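Local coordinates for protein UDP-galactopyranose mutase (Deinococcus radiodurans, PDB 3HE3) that probably interconverts UDP-galactopyranose and UDP-galactofuranose as an FAD-dependent mutase, at residues R181-L186 and P333-P338. Numbering follows the deposited sequence.
Sequences RKQWGL and PYYPVP. With UDP (uridine-5'-diphosphate), chain S.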
# COMPACT_ATOMS: atom_id res chain seq x y z
N ARG E 181 -20.22 4.49 29.50
CA ARG E 181 -19.48 5.52 30.24
C ARG E 181 -18.01 5.51 29.85
O ARG E 181 -17.38 6.56 29.76
CB ARG E 181 -19.61 5.32 31.74
CG ARG E 181 -20.96 5.70 32.32
CD ARG E 181 -20.96 5.53 33.83
NE ARG E 181 -22.28 5.77 34.40
CZ ARG E 181 -22.60 5.53 35.67
NH1 ARG E 181 -21.70 5.03 36.50
NH2 ARG E 181 -23.83 5.78 36.11
N LYS E 182 -17.47 4.32 29.62
CA LYS E 182 -16.07 4.18 29.23
C LYS E 182 -15.87 4.63 27.78
O LYS E 182 -14.89 5.31 27.46
CB LYS E 182 -15.59 2.74 29.42
CG LYS E 182 -14.12 2.53 29.09
CD LYS E 182 -13.56 1.27 29.72
CE LYS E 182 -14.36 0.03 29.33
NZ LYS E 182 -13.76 -1.21 29.90
N GLN E 183 -16.81 4.28 26.91
CA GLN E 183 -16.70 4.57 25.49
C GLN E 183 -16.94 6.04 25.15
O GLN E 183 -16.22 6.62 24.33
CB GLN E 183 -17.65 3.67 24.68
CG GLN E 183 -17.92 4.15 23.26
CD GLN E 183 -16.70 4.12 22.36
OE1 GLN E 183 -15.57 3.92 22.82
NE2 GLN E 183 -16.92 4.32 21.07
N TRP E 184 -17.94 6.64 25.79
CA TRP E 184 -18.35 8.00 25.44
C TRP E 184 -17.87 9.07 26.42
O TRP E 184 -17.65 10.21 26.03
CB TRP E 184 -19.88 8.06 25.32
CG TRP E 184 -20.42 7.24 24.19
CD1 TRP E 184 -20.98 6.00 24.28
CD2 TRP E 184 -20.43 7.59 22.80
NE1 TRP E 184 -21.36 5.56 23.03
CE2 TRP E 184 -21.03 6.52 22.11
CE3 TRP E 184 -20.00 8.71 22.09
CZ2 TRP E 184 -21.20 6.54 20.73
CZ3 TRP E 184 -20.17 8.72 20.71
CH2 TRP E 184 -20.77 7.65 20.05
N GLY E 185 -17.70 8.70 27.68
CA GLY E 185 -17.36 9.66 28.71
C GLY E 185 -18.62 10.28 29.28
O GLY E 185 -18.57 11.20 30.09
N LEU E 186 -19.77 9.77 28.83
CA LEU E 186 -21.07 10.21 29.32
C LEU E 186 -21.83 9.02 29.89
O LEU E 186 -21.50 7.87 29.61
CB LEU E 186 -21.88 10.82 28.18
CG LEU E 186 -21.73 12.31 27.88
CD1 LEU E 186 -20.51 12.90 28.56
CD2 LEU E 186 -21.70 12.57 26.38
N PRO E 333 -11.16 12.72 14.91
CA PRO E 333 -12.59 12.47 15.16
C PRO E 333 -13.05 11.15 14.55
O PRO E 333 -12.85 10.93 13.36
CB PRO E 333 -13.26 13.65 14.44
CG PRO E 333 -12.27 14.05 13.39
CD PRO E 333 -10.96 13.93 14.10
N TYR E 334 -13.68 10.30 15.36
CA TYR E 334 -14.21 9.04 14.86
C TYR E 334 -15.72 8.92 15.06
O TYR E 334 -16.42 8.41 14.19
CB TYR E 334 -13.49 7.85 15.51
CG TYR E 334 -12.05 7.76 15.12
CD1 TYR E 334 -11.04 7.82 16.07
CD2 TYR E 334 -11.68 7.63 13.79
CE1 TYR E 334 -9.71 7.74 15.72
CE2 TYR E 334 -10.35 7.56 13.42
CZ TYR E 334 -9.37 7.61 14.39
OH TYR E 334 -8.05 7.53 14.02
N TYR E 335 -16.21 9.39 16.20
CA TYR E 335 -17.63 9.30 16.50
C TYR E 335 -18.27 10.67 16.67
O TYR E 335 -17.79 11.49 17.45
CB TYR E 335 -17.87 8.50 17.79
CG TYR E 335 -17.45 7.05 17.74
CD1 TYR E 335 -16.16 6.67 18.05
CD2 TYR E 335 -18.37 6.06 17.40
CE1 TYR E 335 -15.78 5.35 18.02
CE2 TYR E 335 -18.00 4.74 17.37
CZ TYR E 335 -16.70 4.38 17.67
OH TYR E 335 -16.32 3.06 17.64
N PRO E 336 -19.38 10.91 15.96
CA PRO E 336 -20.20 12.06 16.35
C PRO E 336 -20.78 11.74 17.73
O PRO E 336 -20.95 10.56 18.04
CB PRO E 336 -21.31 12.07 15.30
CG PRO E 336 -20.79 11.26 14.16
CD PRO E 336 -19.91 10.22 14.77
N VAL E 337 -21.06 12.76 18.53
CA VAL E 337 -21.60 12.54 19.88
C VAL E 337 -23.08 12.88 19.94
O VAL E 337 -23.45 14.02 20.22
CB VAL E 337 -20.83 13.36 20.93
CG1 VAL E 337 -21.30 12.99 22.33
CG2 VAL E 337 -19.33 13.15 20.77
N PRO E 338 -23.94 11.88 19.67
CA PRO E 338 -25.39 12.04 19.49
C PRO E 338 -26.12 12.39 20.78
O PRO E 338 -26.51 11.51 21.54
CB PRO E 338 -25.83 10.65 19.00
CG PRO E 338 -24.57 9.98 18.52
CD PRO E 338 -23.51 10.49 19.44
N1 UDP S . -22.80 -0.91 23.89
C2 UDP S . -22.74 -1.31 25.21
N3 UDP S . -22.26 -2.56 25.53
C4 UDP S . -21.84 -3.42 24.54
C5 UDP S . -21.90 -3.01 23.21
C6 UDP S . -22.47 -1.78 22.89
O2 UDP S . -23.11 -0.55 26.10
O4 UDP S . -21.41 -4.54 24.84
C1' UDP S . -23.32 0.44 23.56
C2' UDP S . -22.17 1.43 23.62
O2' UDP S . -22.62 2.64 24.18
C3' UDP S . -21.81 1.64 22.16
C4' UDP S . -23.13 1.41 21.45
O4' UDP S . -23.83 0.46 22.24
O3' UDP S . -21.32 2.93 21.94
C5' UDP S . -22.96 0.91 20.02
O5' UDP S . -22.02 -0.14 19.97
PA UDP S . -21.39 -0.55 18.55
O1A UDP S . -22.48 -0.87 17.60
O2A UDP S . -20.46 -1.69 18.68
O3A UDP S . -20.66 0.80 18.05
PB UDP S . -19.15 0.83 17.50
O1B UDP S . -18.22 1.11 18.62
O2B UDP S . -19.03 1.87 16.46
O3B UDP S . -18.82 -0.49 16.91
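Trp184 and Tyr335 meet obliquely, their ring planes 72° apart, with Trp184 CZ3 resting 3.7 Å from Tyr335 CB. Trp184 CZ3 also comes to 3.3 Å from Pro336 O, which lies near the indole plane at its edge, and to 4.0 Å from Pro338 CD. Just past the helix end, Leu186 CD2 packs on Val337 CG1 at 4.1 Å. Gln183 approaches Tyr335 from over one ring face, toward the rim: CG is anti to the backbone N (chi1 163°) and the chain bends at chi2, bringing Gln183 NE2 to 3.4 Å from Tyr335 CZ with the amide plane perpendicular to the ring. The contact joins the C-terminal end of helix 169-184, after which Gly185 takes a positive phi, to the end of strand 320-336, where Tyr334 and Tyr335 form a classic beta bulge opposite Arg275 of strand 274-284; both sides line the substrate pocket beside FAD, which touches Tyr335. Polar contacts run to UDP. Trp184 NE1 donates to ribose O3' at 2.8 Å through a bent N-H (138°) and weakly to O2', while Tyr335 OH lies 2.9 Å from O1B of the beta-phosphate, a weak bond at best, with O2B as an alternative acceptor for the same proton. With Trp184 cut back to an alanine, ribose O3' is likely to lose this N-H donor, and a gap would probably open beside Tyr335 CB and Pro338 CD. Thr180, Arg198 and Arg305 also hydrogen-bond UDP.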